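PDB 3BUU: uncharacterized protein TP-0789 domain-containing protein from Nitrosomonas europaea ATCC 19718, which is of unknown function but, as a member of the LolA superfamily, probably binds lipid or lipoprotein acyl chains in the hollow of an open beta-barrel. Local coordinates for residues 105-119 and 131-144. Residues are numbered along the deposited sequence; the frame is centred on the assembly and turned at random.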
loop_
_atom_site.group_PDB
_atom_site.type_symbol
_atom_site.label_atom_id
_atom_site.label_comp_id
_atom_site.label_asym_id
_atom_site.label_seq_id
_atom_site.Cartn_x
_atom_site.Cartn_y
_atom_site.Cartn_z
ATOM N N ASP A 105 0.523 0.509 3.541
ATOM C CA ASP A 105 0.741 -0.045 2.244
ATOM C C ASP A 105 -0.465 -0.821 1.743
ATOM O O ASP A 105 -0.660 -0.949 0.537
ATOM C CB ASP A 105 1.957 -0.985 2.248
ATOM C CG ASP A 105 3.269 -0.324 2.563
ATOM O OD1 ASP A 105 3.409 0.881 2.289
ATOM O OD2 ASP A 105 4.170 -1.047 3.075
ATOM N N ILE A 106 -1.277 -1.359 2.639
ATOM C CA ILE A 106 -2.483 -2.078 2.214
ATOM C C ILE A 106 -3.731 -1.245 2.397
ATOM O O ILE A 106 -4.655 -1.321 1.570
ATOM C CB ILE A 106 -2.585 -3.407 2.970
ATOM C CG1 ILE A 106 -1.298 -4.184 2.741
ATOM C CG2 ILE A 106 -3.842 -4.191 2.571
ATOM C CD1 ILE A 106 -0.953 -4.482 1.291
ATOM N N ALA A 107 -3.761 -0.424 3.430
ATOM C CA ALA A 107 -4.990 0.274 3.758
ATOM C C ALA A 107 -5.214 1.530 2.931
ATOM O O ALA A 107 -6.355 1.927 2.765
ATOM C CB ALA A 107 -4.993 0.627 5.244
ATOM N N ARG A 108 -4.137 2.201 2.496
ATOM C CA ARG A 108 -4.228 3.442 1.676
ATOM C C ARG A 108 -4.371 3.042 0.223
ATOM O O ARG A 108 -3.991 1.943 -0.185
ATOM C CB ARG A 108 -2.982 4.358 1.771
ATOM C CG ARG A 108 -2.585 4.891 3.148
ATOM C CD ARG A 108 -3.677 5.605 3.886
ATOM N NE ARG A 108 -3.635 7.063 3.762
ATOM C CZ ARG A 108 -4.410 7.849 4.487
ATOM N NH1 ARG A 108 -5.272 7.321 5.329
ATOM N NH2 ARG A 108 -4.359 9.154 4.337
ATOM N N ALA A 109 -4.916 3.951 -0.573
ATOM C CA ALA A 109 -5.086 3.725 -1.998
ATOM C C ALA A 109 -4.020 4.443 -2.801
ATOM O O ALA A 109 -3.524 3.914 -3.801
ATOM C CB ALA A 109 -6.469 4.189 -2.440
ATOM N N ASN A 110 -3.677 5.650 -2.360
ATOM C CA ASN A 110 -2.992 6.599 -3.251
ATOM C C ASN A 110 -1.902 7.341 -2.565
ATOM O O ASN A 110 -2.007 7.586 -1.360
ATOM C CB ASN A 110 -4.022 7.584 -3.777
ATOM C CG ASN A 110 -5.082 6.867 -4.619
ATOM O OD1 ASN A 110 -4.712 6.158 -5.535
ATOM N ND2 ASN A 110 -6.357 6.972 -4.268
ATOM N N PHE A 111 -0.855 7.734 -3.293
ATOM C CA PHE A 111 0.117 8.666 -2.733
ATOM C C PHE A 111 -0.440 10.094 -2.707
ATOM O O PHE A 111 -0.155 10.848 -1.768
ATOM C CB PHE A 111 1.388 8.658 -3.570
ATOM C CG PHE A 111 2.190 7.392 -3.466
ATOM C CD1 PHE A 111 2.766 6.991 -2.262
ATOM C CD2 PHE A 111 2.385 6.625 -4.601
ATOM C CE1 PHE A 111 3.531 5.797 -2.204
ATOM C CE2 PHE A 111 3.172 5.476 -4.538
ATOM C CZ PHE A 111 3.727 5.070 -3.328
ATOM N N THR A 112 -1.180 10.487 -3.738
ATOM C CA THR A 112 -1.747 11.845 -3.805
ATOM C C THR A 112 -2.570 12.092 -2.559
ATOM O O THR A 112 -3.357 11.229 -2.144
ATOM C CB THR A 112 -2.581 12.013 -5.057
ATOM O OG1 THR A 112 -1.746 11.903 -6.211
ATOM C CG2 THR A 112 -3.258 13.382 -5.120
ATOM N N GLY A 113 -2.370 13.267 -1.963
ATOM C CA GLY A 113 -3.083 13.678 -0.754
ATOM C C GLY A 113 -2.291 13.420 0.522
ATOM O O GLY A 113 -2.495 14.081 1.539
ATOM N N ASP A 114 -1.402 12.434 0.492
ATOM C CA ASP A 114 -0.580 12.106 1.661
ATOM C C ASP A 114 0.827 12.690 1.579
ATOM O O ASP A 114 1.519 12.775 2.576
ATOM C CB ASP A 114 -0.451 10.584 1.820
ATOM C CG ASP A 114 -1.655 9.921 2.443
ATOM O OD1 ASP A 114 -2.630 10.659 2.783
ATOM O OD2 ASP A 114 -1.599 8.655 2.606
ATOM N N TYR A 115 1.272 13.033 0.354
ATOM C CA TYR A 115 2.637 13.452 0.099
ATOM C C TYR A 115 2.627 14.637 -0.839
ATOM O O TYR A 115 1.870 14.670 -1.812
ATOM C CB TYR A 115 3.472 12.349 -0.601
ATOM C CG TYR A 115 3.541 11.107 0.235
ATOM C CD1 TYR A 115 4.525 10.953 1.208
ATOM C CD2 TYR A 115 2.586 10.117 0.116
ATOM C CE1 TYR A 115 4.543 9.842 2.052
ATOM C CE2 TYR A 115 2.583 9.011 0.956
ATOM C CZ TYR A 115 3.554 8.872 1.927
ATOM O OH TYR A 115 3.536 7.805 2.771
ATOM N N HIS A 116 3.526 15.581 -0.586
ATOM C CA HIS A 116 3.792 16.660 -1.537
ATOM C C HIS A 116 4.862 16.157 -2.519
ATOM O O HIS A 116 5.932 15.748 -2.070
ATOM C CB HIS A 116 4.328 17.852 -0.767
ATOM C CG HIS A 116 5.044 18.841 -1.656
ATOM N ND1 HIS A 116 4.394 19.822 -2.367
ATOM C CD2 HIS A 116 6.351 18.916 -2.031
ATOM C CE1 HIS A 116 5.271 20.507 -3.094
ATOM N NE2 HIS A 116 6.465 19.969 -2.905
ATOM N N PRO A 117 4.576 16.132 -3.825
ATOM C CA PRO A 117 5.555 15.671 -4.799
ATOM C C PRO A 117 6.399 16.787 -5.415
ATOM O O PRO A 117 5.897 17.868 -5.675
ATOM C CB PRO A 117 4.658 15.064 -5.881
ATOM C CG PRO A 117 3.451 15.930 -5.878
ATOM C CD PRO A 117 3.280 16.412 -4.451
ATOM N N GLN A 118 7.659 16.482 -5.667
ATOM C CA GLN A 118 8.534 17.374 -6.390
ATOM C C GLN A 118 9.457 16.491 -7.189
ATOM O O GLN A 118 9.924 15.457 -6.712
ATOM C CB GLN A 118 9.315 18.229 -5.390
ATOM C CG GLN A 118 10.281 19.243 -6.006
ATOM C CD GLN A 118 10.821 20.232 -4.955
ATOM O OE1 GLN A 118 10.089 20.735 -4.102
ATOM N NE2 GLN A 118 12.095 20.539 -5.055
ATOM N N LEU A 119 9.771 16.917 -8.407
ATOM C CA LEU A 119 10.765 16.179 -9.170
ATOM C C LEU A 119 12.131 16.319 -8.529
ATOM O O LEU A 119 12.632 17.440 -8.373
ATOM C CB LEU A 119 10.804 16.691 -10.607
ATOM C CG LEU A 119 11.742 15.970 -11.576
ATOM C CD1 LEU A 119 11.271 14.584 -11.952
ATOM C CD2 LEU A 119 11.980 16.831 -12.796
ATOM N N TYR A 131 10.975 9.673 -14.329
ATOM C CA TYR A 131 10.899 10.755 -13.370
ATOM C C TYR A 131 11.167 10.164 -11.995
ATOM O O TYR A 131 10.517 9.190 -11.626
ATOM C CB TYR A 131 9.502 11.374 -13.356
ATOM C CG TYR A 131 9.007 11.908 -14.660
ATOM C CD1 TYR A 131 9.617 12.973 -15.282
ATOM C CD2 TYR A 131 7.861 11.385 -15.251
ATOM C CE1 TYR A 131 9.082 13.523 -16.475
ATOM C CE2 TYR A 131 7.336 11.906 -16.425
ATOM C CZ TYR A 131 7.948 12.973 -17.052
ATOM O OH TYR A 131 7.419 13.512 -18.204
ATOM N N VAL A 132 12.021 10.792 -11.188
ATOM C CA VAL A 132 12.199 10.400 -9.785
ATOM C C VAL A 132 11.551 11.468 -8.944
ATOM O O VAL A 132 12.078 12.603 -8.874
ATOM C CB VAL A 132 13.681 10.155 -9.388
ATOM C CG1 VAL A 132 13.737 9.613 -7.957
ATOM C CG2 VAL A 132 14.332 9.190 -10.349
ATOM N N LEU A 133 10.396 11.149 -8.372
ATOM C CA LEU A 133 9.695 12.104 -7.547
ATOM C C LEU A 133 10.091 11.936 -6.095
ATOM O O LEU A 133 10.123 10.820 -5.588
ATOM C CB LEU A 133 8.168 11.902 -7.620
ATOM C CG LEU A 133 7.553 12.057 -9.018
ATOM C CD1 LEU A 133 6.009 11.862 -8.958
ATOM C CD2 LEU A 133 7.869 13.401 -9.618
ATOM N N GLU A 134 10.345 13.041 -5.416
ATOM C CA GLU A 134 10.496 13.038 -3.974
ATOM C C GLU A 134 9.128 13.368 -3.371
ATOM O O GLU A 134 8.567 14.446 -3.647
ATOM C CB GLU A 134 11.534 14.075 -3.549
ATOM C CG GLU A 134 11.672 14.082 -2.038
ATOM C CD GLU A 134 12.985 14.631 -1.546
ATOM O OE1 GLU A 134 13.868 14.939 -2.361
ATOM O OE2 GLU A 134 13.149 14.733 -0.315
ATOM N N LEU A 135 8.609 12.435 -2.573
ATOM C CA LEU A 135 7.295 12.570 -1.936
ATOM C C LEU A 135 7.545 12.836 -0.480
ATOM O O LEU A 135 8.063 11.982 0.253
ATOM C CB LEU A 135 6.534 11.257 -2.102
ATOM C CG LEU A 135 6.310 10.781 -3.526
ATOM C CD1 LEU A 135 5.383 9.580 -3.558
ATOM C CD2 LEU A 135 5.847 11.820 -4.470
ATOM N N THR A 136 7.165 14.037 -0.020
ATOM C CA THR A 136 7.359 14.417 1.356
ATOM C C THR A 136 6.045 14.256 2.091
ATOM O O THR A 136 5.041 14.845 1.711
ATOM C CB THR A 136 7.840 15.896 1.421
ATOM O OG1 THR A 136 9.066 16.050 0.720
ATOM C CG2 THR A 136 8.029 16.302 2.880
ATOM N N GLY A 137 6.051 13.462 3.144
ATOM C CA GLY A 137 4.817 13.208 3.900
ATOM C C GLY A 137 4.263 14.488 4.447
ATOM O O GLY A 137 5.004 15.329 4.973
ATOM N N ILE A 138 2.958 14.661 4.325
ATOM C CA ILE A 138 2.348 15.906 4.753
ATOM C C ILE A 138 2.496 16.086 6.274
ATOM O O ILE A 138 2.718 17.221 6.763
ATOM C CB ILE A 138 0.873 15.955 4.331
ATOM C CG1 ILE A 138 0.784 16.167 2.808
ATOM C CG2 ILE A 138 0.142 17.022 5.117
ATOM C CD1 ILE A 138 -0.412 16.976 2.290
ATOM N N ASP A 139 2.403 14.980 7.018
ATOM C CA ASP A 139 2.574 15.017 8.498
ATOM C C ASP A 139 2.970 13.635 9.047
ATOM O O ASP A 139 3.113 12.676 8.282
ATOM C CB ASP A 139 1.313 15.564 9.188
ATOM C CG ASP A 139 0.092 14.761 8.845
ATOM O OD1 ASP A 139 0.220 13.537 8.836
ATOM O OD2 ASP A 139 -0.991 15.350 8.617
ATOM N N ARG A 140 3.155 13.547 10.361
ATOM C CA ARG A 140 3.716 12.354 10.980
ATOM C C ARG A 140 2.734 11.194 11.088
ATOM O O ARG A 140 3.128 10.072 11.453
ATOM C CB ARG A 140 4.255 12.734 12.357
ATOM C CG ARG A 140 5.409 13.734 12.290
ATOM C CD ARG A 140 5.712 14.290 13.684
ATOM N NE ARG A 140 4.492 14.801 14.316
ATOM C CZ ARG A 140 4.283 14.890 15.628
ATOM N NH1 ARG A 140 5.206 14.486 16.489
ATOM N NH2 ARG A 140 3.129 15.369 16.082
ATOM N N SER A 141 1.490 11.401 10.678
ATOM C CA SER A 141 0.547 10.276 10.677
ATOM C C SER A 141 0.397 9.573 9.356
ATOM O O SER A 141 -0.320 8.577 9.325
ATOM C CB SER A 141 -0.839 10.649 11.165
ATOM O OG SER A 141 -1.458 11.580 10.295
ATOM N N VAL A 142 1.053 10.050 8.296
ATOM C CA VAL A 142 1.015 9.313 7.051
ATOM C C VAL A 142 1.997 8.155 7.161
ATOM O O VAL A 142 2.704 7.968 8.183
ATOM C CB VAL A 142 1.199 10.183 5.750
ATOM C CG1 VAL A 142 0.152 11.273 5.676
ATOM C CG2 VAL A 142 2.622 10.726 5.663
ATOM N N THR A 143 2.013 7.286 6.165
ATOM C CA THR A 143 2.747 6.050 6.306
ATOM C C THR A 143 4.260 6.263 6.409
ATOM O O THR A 143 4.928 5.569 7.183
ATOM C CB THR A 143 2.359 5.055 5.207
ATOM O OG1 THR A 143 0.934 4.977 5.116
ATOM C CG2 THR A 143 2.902 3.647 5.453
ATOM N N TYR A 144 4.789 7.192 5.593
ATOM C CA TYR A 144 6.224 7.491 5.549
ATOM C C TYR A 144 6.488 8.945 5.578
ATOM O O TYR A 144 5.664 9.729 5.080
ATOM C CB TYR A 144 6.880 6.937 4.248
ATOM C CG TYR A 144 6.573 5.505 4.043
ATOM C CD1 TYR A 144 7.283 4.521 4.725
ATOM C CD2 TYR A 144 5.533 5.119 3.189
ATOM C CE1 TYR A 144 6.961 3.166 4.565
ATOM C CE2 TYR A 144 5.201 3.767 3.019
ATOM C CZ TYR A 144 5.932 2.808 3.722
ATOM O OH TYR A 144 5.640 1.471 3.611
HETATM O O HOH W 1 0.394 7.237 3.639
#
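Strands 115-119 and 131-137 run antiparallel at 155°, with H116 facing T136 and Q118 facing E134 as hydrogen-bonded pairs that each exchange two backbone bonds. One further rung, from I138 N to D114 O (2.9 Å), extends the ladder beyond the last strand pair. On one face of the hairpin L135 sits among three side chains: its CD1 lies over a face of the F111 ring, 4.1 Å from the centroid, while CD2 packs on P117 CB and its CB rests 3.6 Å from Y115 CB. Helix 9-20 also packs against F111. The Y115 ring leans past the end of the other strand, CD1 3.5 Å from G137 N, and carries its hydroxyl to Y144 in the loop beyond. There Y144 N donates to Y115 OH over 3.1 Å, a rather bent bond of 140°. Y144 O approaches the same ring near its plane, at the edge; this carbonyl is buried with no polar partner. Y144 CG lies anti to the carbonyl carbon (chi1 -52°), and the ring reaches D105 edge-on, donating its hydroxyl to the syn lone pair of OD1 at 2.7 Å. K172 meets both the Y144 hydroxyl and D105 OD2, and its charge would be expected to polarise the phenol and help to hold the carboxylate in place. In one of its two conformers R108 grips D114 side-on, NE to OD2 and NH2 to OD1, with R76 forming a second salt bridge to OD1. A water donates to D114 OD2 and accepts from T143 N, while V142 CG1 packs 3.9 Å from D114 CG. The whole is an antiparallel beta hairpin, its flanking loops stitched together at its open end; strand 128-137 pairs on with 146-152, and 115-125 is an outermost strand of the antiparallel LolA-like fold.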